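Local coordinates for 14-3-3 protein (Cryptosporidium parvum, PDB 3EFZ) that probably binds phosphoserine-containing partner proteins through the groove of its all-helical fold, as a dimeric 14-3-3 adaptor acting in cell regulation, at residues B[170-175]-B[200-205]; B[191-196]-B[236-241]; B[80-85]-B[108-113]; B[50-55]-B[142-147]. All blocks are in the same frame, centred on the assembly; numbering follows the deposited sequence.

Contact 1: B[170-175]-B[200-205]; sequences QAVEFY and LNYTIL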
loop_
_atom_site.group_PDB
_atom_site.type_symbol
_atom_site.label_atom_id
_atom_site.label_comp_id
_atom_site.label_asym_id
_atom_site.label_seq_id
_atom_site.Cartn_x
_atom_site.Cartn_y
_atom_site.Cartn_z
ATOM N N GLN B 170 22.546 -1.305 12.715
ATOM C CA GLN B 170 22.071 -2.525 12.033
ATOM C C GLN B 170 21.838 -2.313 10.545
ATOM O O GLN B 170 22.039 -3.237 9.769
ATOM C CB GLN B 170 20.774 -3.096 12.644
ATOM C CG GLN B 170 20.863 -3.686 14.056
ATOM C CD GLN B 170 19.503 -4.189 14.570
ATOM O OE1 GLN B 170 18.962 -5.181 14.067
ATOM N NE2 GLN B 170 18.958 -3.512 15.581
ATOM N N ALA B 171 21.371 -1.115 10.157
ATOM C CA ALA B 171 21.188 -0.764 8.730
ATOM C C ALA B 171 22.507 -0.685 7.969
ATOM O O ALA B 171 22.605 -1.159 6.835
ATOM C CB ALA B 171 20.415 0.566 8.576
ATOM N N VAL B 172 23.503 -0.041 8.583
ATOM C CA VAL B 172 24.881 -0.038 8.074
ATOM C C VAL B 172 25.384 -1.471 7.784
ATOM O O VAL B 172 25.767 -1.780 6.657
ATOM C CB VAL B 172 25.821 0.722 9.040
ATOM C CG1 VAL B 172 27.305 0.503 8.687
ATOM C CG2 VAL B 172 25.485 2.193 9.017
ATOM N N GLU B 173 25.366 -2.332 8.797
ATOM C CA GLU B 173 25.710 -3.748 8.655
ATOM C C GLU B 173 25.070 -4.401 7.417
ATOM O O GLU B 173 25.770 -5.024 6.611
ATOM C CB GLU B 173 25.205 -4.545 9.859
ATOM C CG GLU B 173 25.662 -4.127 11.239
ATOM C CD GLU B 173 25.036 -5.033 12.315
ATOM O OE1 GLU B 173 24.581 -4.502 13.370
ATOM O OE2 GLU B 173 25.000 -6.280 12.097
ATOM N N PHE B 174 23.738 -4.276 7.301
ATOM C CA PHE B 174 22.958 -4.925 6.229
ATOM C C PHE B 174 23.328 -4.424 4.844
ATOM O O PHE B 174 23.465 -5.224 3.925
ATOM C CB PHE B 174 21.432 -4.800 6.455
ATOM C CG PHE B 174 20.896 -5.664 7.597
ATOM C CD1 PHE B 174 19.832 -5.222 8.387
ATOM C CD2 PHE B 174 21.466 -6.906 7.881
ATOM C CE1 PHE B 174 19.325 -6.014 9.436
ATOM C CE2 PHE B 174 20.982 -7.711 8.923
ATOM C CZ PHE B 174 19.909 -7.266 9.707
ATOM N N TYR B 175 23.475 -3.105 4.708
ATOM C CA TYR B 175 23.898 -2.484 3.457
ATOM C C TYR B 175 25.292 -2.927 3.058
ATOM O O TYR B 175 25.522 -3.252 1.913
ATOM C CB TYR B 175 23.864 -0.948 3.555
ATOM C CG TYR B 175 22.469 -0.378 3.535
ATOM C CD1 TYR B 175 21.512 -0.892 2.666
ATOM C CD2 TYR B 175 22.100 0.693 4.375
ATOM C CE1 TYR B 175 20.207 -0.385 2.635
ATOM C CE2 TYR B 175 20.795 1.219 4.341
ATOM C CZ TYR B 175 19.855 0.665 3.470
ATOM O OH TYR B 175 18.568 1.145 3.401
ATOM N N LEU B 200 22.408 3.485 -3.429
ATOM C CA LEU B 200 21.492 4.616 -3.280
ATOM C C LEU B 200 20.840 4.671 -1.907
ATOM O O LEU B 200 20.783 5.740 -1.303
ATOM C CB LEU B 200 20.405 4.624 -4.372
ATOM C CG LEU B 200 19.316 5.721 -4.259
ATOM C CD1 LEU B 200 19.873 7.131 -4.485
ATOM C CD2 LEU B 200 18.120 5.467 -5.189
ATOM N N ASN B 201 20.339 3.531 -1.425
ATOM C CA ASN B 201 19.732 3.474 -0.103
ATOM C C ASN B 201 20.735 3.702 1.041
ATOM O O ASN B 201 20.411 4.373 2.035
ATOM C CB ASN B 201 18.930 2.184 0.051
ATOM C CG ASN B 201 17.626 2.220 -0.748
ATOM O OD1 ASN B 201 17.459 3.038 -1.649
ATOM N ND2 ASN B 201 16.716 1.326 -0.434
ATOM N N TYR B 202 21.947 3.179 0.871
ATOM C CA TYR B 202 23.048 3.421 1.812
ATOM C C TYR B 202 23.439 4.888 1.792
ATOM O O TYR B 202 23.675 5.466 2.845
ATOM C CB TYR B 202 24.256 2.531 1.483
ATOM C CG TYR B 202 25.341 2.419 2.558
ATOM C CD1 TYR B 202 25.137 2.875 3.864
ATOM C CD2 TYR B 202 26.555 1.816 2.262
ATOM C CE1 TYR B 202 26.124 2.757 4.835
ATOM C CE2 TYR B 202 27.553 1.690 3.229
ATOM C CZ TYR B 202 27.325 2.164 4.515
ATOM O OH TYR B 202 28.314 2.033 5.471
ATOM N N THR B 203 23.510 5.477 0.593
ATOM C CA THR B 203 23.733 6.914 0.427
ATOM C C THR B 203 22.664 7.728 1.161
ATOM O O THR B 203 23.002 8.703 1.823
ATOM C CB THR B 203 23.783 7.328 -1.065
ATOM O OG1 THR B 203 24.907 6.702 -1.698
ATOM C CG2 THR B 203 23.907 8.832 -1.215
ATOM N N ILE B 204 21.400 7.305 1.070
ATOM C CA ILE B 204 20.292 7.950 1.792
ATOM C C ILE B 204 20.477 7.880 3.322
ATOM O O ILE B 204 20.268 8.893 4.034
ATOM C CB ILE B 204 18.914 7.381 1.363
ATOM C CG1 ILE B 204 18.629 7.703 -0.108
ATOM C CG2 ILE B 204 17.795 7.926 2.254
ATOM C CD1 ILE B 204 17.454 6.913 -0.696
ATOM N N LEU B 205 20.899 6.710 3.813
ATOM C CA LEU B 205 21.193 6.518 5.233
ATOM C C LEU B 205 22.290 7.459 5.708
ATOM O O LEU B 205 22.155 8.069 6.778
ATOM C CB LEU B 205 21.603 5.069 5.525
ATOM C CG LEU B 205 21.870 4.633 6.972
ATOM C CD1 LEU B 205 20.561 4.541 7.787
ATOM C CD2 LEU B 205 22.601 3.284 6.974
#
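Tyr175 faces Tyr202 where helices 161-185 and 193-207 run nearly antiparallel, their short axes 156° apart in direction and 10.4 Å apart at closest approach, with the CA atoms of these two tyrosines the nearest pair across the contact. The Tyr175 ring lies over the opposing backbone: Tyr202 N sits above the centre of one face, while Leu205 CD2 meets the rim close to the ring plane, 3.7 Å from Tyr175 CD2. The two tyrosine rings are inclined by 30° but slid so far apart, with centroids 5.6 Å from each other, that they hardly overlap. What covers the Tyr202 ring instead is Tyr175 CB, a CH-pi contact 4.1 Å from the centroid. Leu205 CD2 is shared further, touching Val172 CG2 at 3.7 Å and Ala171 CB at 3.8 Å, so one methyl fills the corner between three residues of the other helix. Val172 carries CG1 anti to its backbone N (chi1 169°), which sets that methyl 3.7 Å from Tyr202 OH.

No hydrogen bond crosses between the segments. Tyr202 OH is bonded to Glu176, whereas Tyr175 OH passes Asn201 CB at 3.5 Å and bonds Asp150 and Arg153; Asn201 ND2 also bonds Asp150. Arg153 is predicted to contact the partner's phosphoserine. Tyr175 OH bonds it directly and shares Asp150 with Asn201, consistent with a role in fixing that arginine. The arrangement is that of an antiparallel helix pair beside what is, as in other 14-3-3 proteins, probably the phosphopeptide groove.

Contact 2: B[191-196]-B[236-241]; sequences SDPLYL and QFSENT
Ser191 CB rests on one face of the Phe237 ring, 3.6 Å from its centroid and 16° off the normal, a close CH-pi contact displaced slightly toward the rim. Ser191 OG lies near the same ring, 3.5 Å from Phe237 CE2. The Phe237 ring also has a cation-pi partner in Arg231.

The direct polar link is a short one: Thr241 OG1 donates to Ser191 O at 2.6 Å, arriving tilted 34° out of the carbonyl plane. Ser191 O accepts a second hydrogen bond from a water 3.0 Å away, and that water in turn takes the N-H of Ser238, so the carbonyl is gripped by the helix start through Thr241 and, through water, by the preceding loop at Ser238. The other branch of Thr241 serves the apolar side: a chi1 of -70° puts OG1 beside the backbone N, which leaves CG2 anti to it, pressing on Leu196 CD1 at 3.5 Å. Between these, the Pro193 ring lies against Thr241 OG1 through CD, against Ser238 OG through CG and against Asn240 CB through its own CB.

Both segments start a helix, and each has its N-cap. Asp192 OD2 takes the N-H of Tyr195 through its anti lone pair, and more weakly that of Leu194, while Ser238 OG accepts from Thr241 N at 3.0 Å. Helices 193-207 and 239-256 thus meet at their capped N-terminal ends; deeper in, Leu196 packs on Leu244 and Leu245 of helix 239-256, while Tyr195 turns to helix 161-185.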
loop_
_atom_site.group_PDB
_atom_site.type_symbol
_atom_site.label_atom_id
_atom_site.label_comp_id
_atom_site.label_asym_id
_atom_site.label_seq_id
_atom_site.Cartn_x
_atom_site.Cartn_y
_atom_site.Cartn_z
ATOM N N SER B 191 27.922 -1.437 -12.357
ATOM C CA SER B 191 26.767 -0.937 -13.104
ATOM C C SER B 191 25.521 -1.835 -13.006
ATOM O O SER B 191 24.604 -1.715 -13.817
ATOM C CB SER B 191 27.150 -0.762 -14.564
ATOM O OG SER B 191 27.401 -2.017 -15.157
ATOM N N ASP B 192 25.491 -2.733 -12.025
ATOM C CA ASP B 192 24.334 -3.601 -11.788
ATOM C C ASP B 192 23.259 -2.843 -11.011
ATOM O O ASP B 192 23.579 -2.190 -10.027
ATOM C CB ASP B 192 24.769 -4.849 -11.025
ATOM C CG ASP B 192 23.597 -5.739 -10.626
ATOM O OD1 ASP B 192 23.353 -6.744 -11.317
ATOM O OD2 ASP B 192 22.921 -5.434 -9.616
ATOM N N PRO B 193 21.981 -2.942 -11.444
ATOM C CA PRO B 193 20.892 -2.154 -10.846
ATOM C C PRO B 193 20.566 -2.486 -9.400
ATOM O O PRO B 193 20.153 -1.600 -8.655
ATOM C CB PRO B 193 19.688 -2.429 -11.769
ATOM C CG PRO B 193 20.014 -3.662 -12.511
ATOM C CD PRO B 193 21.507 -3.807 -12.547
ATOM N N LEU B 194 20.744 -3.742 -8.995
ATOM C CA LEU B 194 20.603 -4.119 -7.601
ATOM C C LEU B 194 21.763 -3.517 -6.811
ATOM O O LEU B 194 21.569 -2.965 -5.733
ATOM C CB LEU B 194 20.616 -5.641 -7.439
ATOM C CG LEU B 194 20.597 -6.220 -6.015
ATOM C CD1 LEU B 194 19.318 -5.838 -5.275
ATOM C CD2 LEU B 194 20.747 -7.711 -6.063
ATOM N N TYR B 195 22.972 -3.641 -7.342
ATOM C CA TYR B 195 24.127 -3.003 -6.711
ATOM C C TYR B 195 23.914 -1.497 -6.523
ATOM O O TYR B 195 24.144 -0.974 -5.439
ATOM C CB TYR B 195 25.412 -3.256 -7.500
ATOM C CG TYR B 195 26.620 -2.587 -6.868
ATOM C CD1 TYR B 195 27.203 -3.113 -5.725
ATOM C CD2 TYR B 195 27.160 -1.418 -7.408
ATOM C CE1 TYR B 195 28.313 -2.498 -5.137
ATOM C CE2 TYR B 195 28.266 -0.806 -6.839
ATOM C CZ TYR B 195 28.836 -1.346 -5.698
ATOM O OH TYR B 195 29.942 -0.749 -5.123
ATOM N N LEU B 196 23.456 -0.822 -7.570
ATOM C CA LEU B 196 23.233 0.632 -7.523
ATOM C C LEU B 196 22.066 1.030 -6.629
ATOM O O LEU B 196 22.117 2.079 -5.977
ATOM C CB LEU B 196 23.067 1.219 -8.927
ATOM C CG LEU B 196 24.305 1.188 -9.819
ATOM C CD1 LEU B 196 23.896 1.517 -11.227
ATOM C CD2 LEU B 196 25.412 2.138 -9.314
ATOM N N GLN B 236 25.477 -0.442 -23.798
ATOM C CA GLN B 236 24.316 0.110 -23.116
ATOM C C GLN B 236 24.059 -0.598 -21.780
ATOM O O GLN B 236 24.017 -1.829 -21.707
ATOM C CB GLN B 236 23.074 0.045 -24.011
ATOM C CG GLN B 236 21.880 0.822 -23.464
ATOM C CD GLN B 236 20.775 1.029 -24.486
ATOM O OE1 GLN B 236 20.555 0.195 -25.373
ATOM N NE2 GLN B 236 20.068 2.149 -24.362
ATOM N N PHE B 237 23.917 0.202 -20.728
ATOM C CA PHE B 237 23.516 -0.280 -19.428
ATOM C C PHE B 237 22.003 -0.508 -19.414
ATOM O O PHE B 237 21.281 0.006 -20.277
ATOM C CB PHE B 237 23.909 0.731 -18.337
ATOM C CG PHE B 237 25.385 0.788 -18.057
ATOM C CD1 PHE B 237 25.957 1.936 -17.500
ATOM C CD2 PHE B 237 26.212 -0.294 -18.360
ATOM C CE1 PHE B 237 27.330 1.997 -17.229
ATOM C CE2 PHE B 237 27.579 -0.235 -18.106
ATOM C CZ PHE B 237 28.135 0.916 -17.536
ATOM N N SER B 238 21.528 -1.271 -18.431
ATOM C CA SER B 238 20.094 -1.512 -18.289
ATOM C C SER B 238 19.392 -0.190 -18.020
ATOM O O SER B 238 20.011 0.778 -17.560
ATOM C CB SER B 238 19.793 -2.531 -17.182
ATOM O OG SER B 238 19.979 -1.959 -15.898
ATOM N N GLU B 239 18.109 -0.148 -18.349
ATOM C CA GLU B 239 17.281 1.018 -18.106
ATOM C C GLU B 239 17.270 1.381 -16.613
ATOM O O GLU B 239 17.351 2.558 -16.246
ATOM C CB GLU B 239 15.874 0.742 -18.619
ATOM C CG GLU B 239 14.843 1.736 -18.170
ATOM C CD GLU B 239 13.457 1.170 -18.249
ATOM O OE1 GLU B 239 12.960 1.023 -19.388
ATOM O OE2 GLU B 239 12.876 0.872 -17.179
ATOM N N ASN B 240 17.191 0.364 -15.758
ATOM C CA ASN B 240 17.202 0.586 -14.317
ATOM C C ASN B 240 18.530 1.082 -13.781
ATOM O O ASN B 240 18.549 1.854 -12.827
ATOM C CB ASN B 240 16.716 -0.642 -13.551
ATOM C CG ASN B 240 15.216 -0.677 -13.427
ATOM O OD1 ASN B 240 14.575 0.355 -13.221
ATOM N ND2 ASN B 240 14.638 -1.863 -13.565
ATOM N N THR B 241 19.632 0.658 -14.398
ATOM C CA THR B 241 20.945 1.245 -14.102
ATOM C C THR B 241 20.960 2.727 -14.462
ATOM O O THR B 241 21.296 3.566 -13.632
ATOM C CB THR B 241 22.084 0.488 -14.809
ATOM O OG1 THR B 241 22.226 -0.802 -14.206
ATOM C CG2 THR B 241 23.412 1.240 -14.694
HETATM O O HOH W 1 23.119 -2.497 -16.312
#

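Contact 3: B[80-85]-B[108-113]; sequences NSLKSI and DIKRDF
Leu82 lies at the break between helices 63-81 and 83-87 in this 14-3-3 fold and, with Ser81 just before it, leans on Phe113 of the long helix 100-131 at the dimer interface. The backbone evidence for the break is Leu82, with phi/psi of -98°/0°, followed directly by a new helical run. Its side chain bridges to the long helix: CD1 is 3.9 Å from Phe113 CB and CD2 is 4.0 Å from Lys110 CA, so the isobutyl end straddles one turn. Ser81 OG approaches the edge of the Phe113 ring near its plane, 3.3 Å from CE2, while its polar partner is the carbonyl of Ile78 one turn back. Ile109 CG2 of the same helix covers one ring face, and Phe113 of the second subunit also meets this ring. Around the break the subunits are joined by polar bonds as well: Lys83 forms a salt bridge with Glu115 of the second subunit, and Ser84 a hydrogen bond with Asp112 of that subunit.

Further along, Ile85 and Lys110 lie alongside one another, heading opposite ways. Lys110 is extended, its CG anti to the backbone N at chi1 -174°, and its methylenes run along Ile85 CG2, which lies 4.0 Å from Lys110 CD. Beyond them one water closes the contact, accepting from Lys110 NZ at 2.9 Å and donating to Ile85 O at 2.7 Å.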
loop_
_atom_site.group_PDB
_atom_site.type_symbol
_atom_site.label_atom_id
_atom_site.label_comp_id
_atom_site.label_asym_id
_atom_site.label_seq_id
_atom_site.Cartn_x
_atom_site.Cartn_y
_atom_site.Cartn_z
ATOM N N ASN B 80 5.061 6.438 3.343
ATOM C CA ASN B 80 4.819 7.441 2.324
ATOM C C ASN B 80 3.717 8.416 2.730
ATOM O O ASN B 80 3.851 9.625 2.528
ATOM C CB ASN B 80 4.475 6.783 0.974
ATOM C CG ASN B 80 4.227 7.807 -0.131
ATOM O OD1 ASN B 80 5.164 8.347 -0.693
ATOM N ND2 ASN B 80 2.961 8.058 -0.452
ATOM N N SER B 81 2.656 7.894 3.346
ATOM C CA SER B 81 1.500 8.694 3.757
ATOM C C SER B 81 1.844 9.722 4.842
ATOM O O SER B 81 1.103 10.707 5.053
ATOM C CB SER B 81 0.349 7.785 4.218
ATOM O OG SER B 81 0.589 7.263 5.512
ATOM N N LEU B 82 2.957 9.487 5.528
ATOM C CA LEU B 82 3.369 10.331 6.635
ATOM C C LEU B 82 4.409 11.379 6.283
ATOM O O LEU B 82 4.829 12.123 7.161
ATOM C CB LEU B 82 3.943 9.480 7.754
ATOM C CG LEU B 82 3.083 8.465 8.486
ATOM C CD1 LEU B 82 3.994 7.715 9.456
ATOM C CD2 LEU B 82 1.886 9.138 9.197
ATOM N N LYS B 83 4.846 11.445 5.029
ATOM C CA LYS B 83 5.997 12.296 4.729
ATOM C C LYS B 83 5.780 13.800 5.006
ATOM O O LYS B 83 6.668 14.453 5.556
ATOM C CB LYS B 83 6.579 12.026 3.332
ATOM C CG LYS B 83 5.627 12.255 2.174
ATOM C CD LYS B 83 6.155 11.613 0.877
ATOM C CE LYS B 83 5.055 11.548 -0.196
ATOM N NZ LYS B 83 5.631 11.022 -1.482
ATOM N N SER B 84 4.626 14.353 4.633
ATOM C CA SER B 84 4.313 15.755 4.971
ATOM C C SER B 84 4.049 15.960 6.452
ATOM O O SER B 84 4.327 17.033 6.986
ATOM C CB SER B 84 3.124 16.287 4.182
ATOM O OG SER B 84 3.336 16.165 2.787
ATOM N N ILE B 85 3.472 14.956 7.107
ATOM C CA ILE B 85 3.270 15.027 8.558
ATOM C C ILE B 85 4.647 15.210 9.236
ATOM O O ILE B 85 4.807 16.038 10.140
ATOM C CB ILE B 85 2.486 13.793 9.109
ATOM C CG1 ILE B 85 1.000 13.882 8.702
ATOM C CG2 ILE B 85 2.593 13.707 10.623
ATOM C CD1 ILE B 85 0.192 12.656 8.996
ATOM N N ASP B 108 -2.259 11.372 16.472
ATOM C CA ASP B 108 -2.726 10.010 16.789
ATOM C C ASP B 108 -2.501 9.028 15.626
ATOM O O ASP B 108 -2.074 7.889 15.842
ATOM C CB ASP B 108 -4.206 10.019 17.177
ATOM C CG ASP B 108 -4.459 10.631 18.532
ATOM O OD1 ASP B 108 -3.507 11.110 19.199
ATOM O OD2 ASP B 108 -5.642 10.635 18.930
ATOM N N ILE B 109 -2.809 9.484 14.411
ATOM C CA ILE B 109 -2.564 8.712 13.175
ATOM C C ILE B 109 -1.078 8.430 12.963
ATOM O O ILE B 109 -0.697 7.316 12.570
ATOM C CB ILE B 109 -3.175 9.424 11.923
ATOM C CG1 ILE B 109 -4.700 9.383 11.993
ATOM C CG2 ILE B 109 -2.635 8.829 10.605
ATOM C CD1 ILE B 109 -5.400 10.415 11.159
ATOM N N LYS B 110 -0.240 9.436 13.225
ATOM C CA LYS B 110 1.215 9.316 13.092
ATOM C C LYS B 110 1.794 8.250 14.033
ATOM O O LYS B 110 2.604 7.428 13.619
ATOM C CB LYS B 110 1.896 10.672 13.363
ATOM C CG LYS B 110 3.411 10.648 13.106
ATOM C CD LYS B 110 4.169 11.800 13.761
ATOM C CE LYS B 110 5.595 11.819 13.235
ATOM N NZ LYS B 110 6.391 12.960 13.738
ATOM N N ARG B 111 1.380 8.300 15.301
ATOM C CA ARG B 111 1.755 7.351 16.353
ATOM C C ARG B 111 1.347 5.924 15.990
ATOM O O ARG B 111 2.160 4.996 16.059
ATOM C CB ARG B 111 1.062 7.779 17.649
ATOM C CG ARG B 111 1.607 7.218 18.928
ATOM C CD ARG B 111 0.903 7.896 20.093
ATOM N NE ARG B 111 1.445 9.239 20.353
ATOM C CZ ARG B 111 0.819 10.400 20.130
ATOM N NH1 ARG B 111 -0.427 10.441 19.655
ATOM N NH2 ARG B 111 1.460 11.536 20.405
ATOM N N ASP B 112 0.085 5.761 15.597
ATOM C CA ASP B 112 -0.447 4.489 15.138
ATOM C C ASP B 112 0.277 3.955 13.898
ATOM O O ASP B 112 0.565 2.780 13.813
ATOM C CB ASP B 112 -1.928 4.643 14.781
ATOM C CG ASP B 112 -2.812 4.827 15.993
ATOM O OD1 ASP B 112 -2.320 4.715 17.145
ATOM O OD2 ASP B 112 -4.019 5.074 15.777
ATOM N N PHE B 113 0.542 4.828 12.940
ATOM C CA PHE B 113 1.127 4.425 11.659
ATOM C C PHE B 113 2.578 4.027 11.875
ATOM O O PHE B 113 3.065 3.072 11.284
ATOM C CB PHE B 113 0.986 5.560 10.636
ATOM C CG PHE B 113 -0.299 5.524 9.831
ATOM C CD1 PHE B 113 -1.534 5.253 10.435
ATOM C CD2 PHE B 113 -0.269 5.776 8.458
ATOM C CE1 PHE B 113 -2.705 5.204 9.680
ATOM C CE2 PHE B 113 -1.434 5.755 7.680
ATOM C CZ PHE B 113 -2.665 5.476 8.293
HETATM O O HOH W 2 5.091 15.282 12.667
#

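Contact 4: B[50-55]-B[142-147]; sequences KVLTES and AFCIKL
Val51 and Phe143 point at each other because each extends a branch anti to its own backbone N: Val51 its CG1, at chi1 178°, and Phe143 its ring. The second torsion of Phe143 then turns the ring broadside, and Val51 CG1 comes down over its centre, 3.6 Å from the centroid and 14° off the normal. This is a CH-pi contact with the methyl almost on the ring axis; its closest ring carbon is Phe143 CD2 at 3.5 Å. Val51 CG2 lies above the same face, displaced toward Phe143 CE1 and 3.9 Å from it.

Leu52 takes the neighbouring position and reaches in with its tip. Its CD2 lies at the ring edge, near the plane, 4.2 Å from Phe143 CE2, and touches Cys144 SG at 3.7 Å, filling the angle between ring and thiol. Its CD1 makes a looser approach to Leu147 CD1, at 4.4 Å. The ring is therefore held over a face by valine and at an edge by leucine, with no hydrogen bond crossing between the segments. Beyond this patch, Cys144 and Leu147 continue onto helix 100-131, and Phe143 onto Leu194 of helix 193-207. On the outer side of helix 32-54, Lys50 NZ bonds Glu54 OE1 in a salt bridge one turn apart.

The short axes pass 10.8 Å apart with directions at 131°, so the two short segments cross at a wide oblique angle, closer to antiparallel than to parallel. Such an apolar interface joins helix 32-54 to helix 138-158 in the all-helical 14-3-3 fold.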
loop_
_atom_site.group_PDB
_atom_site.type_symbol
_atom_site.label_atom_id
_atom_site.label_comp_id
_atom_site.label_asym_id
_atom_site.label_seq_id
_atom_site.Cartn_x
_atom_site.Cartn_y
_atom_site.Cartn_z
ATOM N N LYS B 50 7.889 -9.991 -6.985
ATOM C CA LYS B 50 8.458 -10.916 -7.966
ATOM C C LYS B 50 9.693 -11.625 -7.410
ATOM O O LYS B 50 9.751 -12.852 -7.400
ATOM C CB LYS B 50 8.829 -10.186 -9.262
ATOM C CG LYS B 50 7.716 -10.073 -10.248
ATOM C CD LYS B 50 8.169 -9.447 -11.568
ATOM C CE LYS B 50 8.550 -10.504 -12.614
ATOM N NZ LYS B 50 7.421 -11.449 -12.916
ATOM N N VAL B 51 10.669 -10.845 -6.948
ATOM C CA VAL B 51 11.901 -11.382 -6.382
ATOM C C VAL B 51 11.637 -12.317 -5.192
ATOM O O VAL B 51 12.101 -13.459 -5.182
ATOM C CB VAL B 51 12.942 -10.259 -6.014
ATOM C CG1 VAL B 51 14.194 -10.858 -5.384
ATOM C CG2 VAL B 51 13.343 -9.472 -7.247
ATOM N N LEU B 52 10.892 -11.844 -4.193
ATOM C CA LEU B 52 10.663 -12.652 -2.977
ATOM C C LEU B 52 9.967 -13.988 -3.254
ATOM O O LEU B 52 10.101 -14.958 -2.500
ATOM C CB LEU B 52 9.859 -11.854 -1.947
ATOM C CG LEU B 52 10.633 -10.733 -1.232
ATOM C CD1 LEU B 52 9.754 -10.063 -0.183
ATOM C CD2 LEU B 52 11.914 -11.256 -0.574
ATOM N N THR B 53 9.264 -14.030 -4.373
ATOM C CA THR B 53 8.240 -15.009 -4.635
ATOM C C THR B 53 8.679 -15.940 -5.797
ATOM O O THR B 53 8.306 -17.123 -5.839
ATOM C CB THR B 53 6.927 -14.219 -4.913
ATOM O OG1 THR B 53 5.938 -14.492 -3.906
ATOM C CG2 THR B 53 6.415 -14.397 -6.288
ATOM N N GLU B 54 9.495 -15.416 -6.710
ATOM C CA GLU B 54 9.964 -16.190 -7.867
ATOM C C GLU B 54 11.450 -16.546 -7.793
ATOM O O GLU B 54 11.919 -17.346 -8.583
ATOM C CB GLU B 54 9.644 -15.460 -9.179
ATOM C CG GLU B 54 8.153 -15.213 -9.352
ATOM C CD GLU B 54 7.786 -14.339 -10.534
ATOM O OE1 GLU B 54 8.677 -13.722 -11.149
ATOM O OE2 GLU B 54 6.574 -14.267 -10.836
ATOM N N SER B 55 12.181 -15.961 -6.843
ATOM C CA SER B 55 13.612 -16.270 -6.706
ATOM C C SER B 55 13.890 -17.461 -5.781
ATOM O O SER B 55 14.982 -18.008 -5.792
ATOM C CB SER B 55 14.426 -15.042 -6.272
ATOM O OG SER B 55 14.439 -14.068 -7.294
ATOM N N ALA B 142 21.236 -11.164 -1.422
ATOM C CA ALA B 142 21.646 -9.773 -1.258
ATOM C C ALA B 142 20.409 -8.867 -1.290
ATOM O O ALA B 142 20.310 -7.930 -0.512
ATOM C CB ALA B 142 22.672 -9.370 -2.342
ATOM N N PHE B 143 19.465 -9.181 -2.176
ATOM C CA PHE B 143 18.211 -8.452 -2.266
ATOM C C PHE B 143 17.475 -8.392 -0.913
ATOM O O PHE B 143 17.049 -7.324 -0.488
ATOM C CB PHE B 143 17.322 -9.056 -3.366
ATOM C CG PHE B 143 15.964 -8.404 -3.485
ATOM C CD1 PHE B 143 15.728 -7.436 -4.449
ATOM C CD2 PHE B 143 14.924 -8.755 -2.625
ATOM C CE1 PHE B 143 14.456 -6.830 -4.574
ATOM C CE2 PHE B 143 13.665 -8.150 -2.740
ATOM C CZ PHE B 143 13.438 -7.189 -3.715
ATOM N N CYS B 144 17.306 -9.546 -0.262
ATOM C CA CYS B 144 16.661 -9.625 1.053
ATOM C C CYS B 144 17.405 -8.861 2.170
ATOM O O CYS B 144 16.779 -8.266 3.050
ATOM C CB CYS B 144 16.488 -11.086 1.461
ATOM S SG CYS B 144 15.445 -12.048 0.368
ATOM N N ILE B 145 18.736 -8.877 2.128
ATOM C CA ILE B 145 19.560 -8.219 3.143
ATOM C C ILE B 145 19.526 -6.682 2.974
ATOM O O ILE B 145 19.460 -5.942 3.968
ATOM C CB ILE B 145 20.993 -8.818 3.137
ATOM C CG1 ILE B 145 20.938 -10.291 3.573
ATOM C CG2 ILE B 145 21.980 -8.003 4.017
ATOM C CD1 ILE B 145 22.193 -11.105 3.218
ATOM N N LYS B 146 19.545 -6.205 1.728
ATOM C CA LYS B 146 19.322 -4.783 1.467
ATOM C C LYS B 146 17.953 -4.335 2.021
ATOM O O LYS B 146 17.839 -3.269 2.644
ATOM C CB LYS B 146 19.400 -4.458 -0.034
ATOM C CG LYS B 146 18.700 -3.155 -0.349
ATOM C CD LYS B 146 18.493 -2.873 -1.803
ATOM C CE LYS B 146 17.654 -1.619 -1.958
ATOM N NZ LYS B 146 16.209 -1.880 -1.819
ATOM N N LEU B 147 16.939 -5.169 1.777
ATOM C CA LEU B 147 15.581 -4.965 2.239
ATOM C C LEU B 147 15.502 -4.832 3.764
ATOM O O LEU B 147 14.810 -3.951 4.278
ATOM C CB LEU B 147 14.738 -6.146 1.763
ATOM C CG LEU B 147 13.231 -6.034 1.718
ATOM C CD1 LEU B 147 12.654 -6.911 0.593
ATOM C CD2 LEU B 147 12.651 -6.406 3.101
#

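Contacts 1, 3 and 4 are mostly buried, whereas contact 2, at the capped ends of two helices, is only partly so. Contact 1 lies nearest the chain centre, about 8 Å from it, and contact 3 farthest, about 18 Å. Helix 193-207 serves both contact 1 and contact 2, and contact 4 touches both: Lys146 reaches Asn201, and Phe143 meets Leu194. Contact 3 stands apart, beside the second subunit. Contacts 1 and 4 join helices through apolar and aromatic faces without a hydrogen bond between their segments; contact 2 adds a direct bond and a water, and contact 3 combines apolar packing with a water bridge.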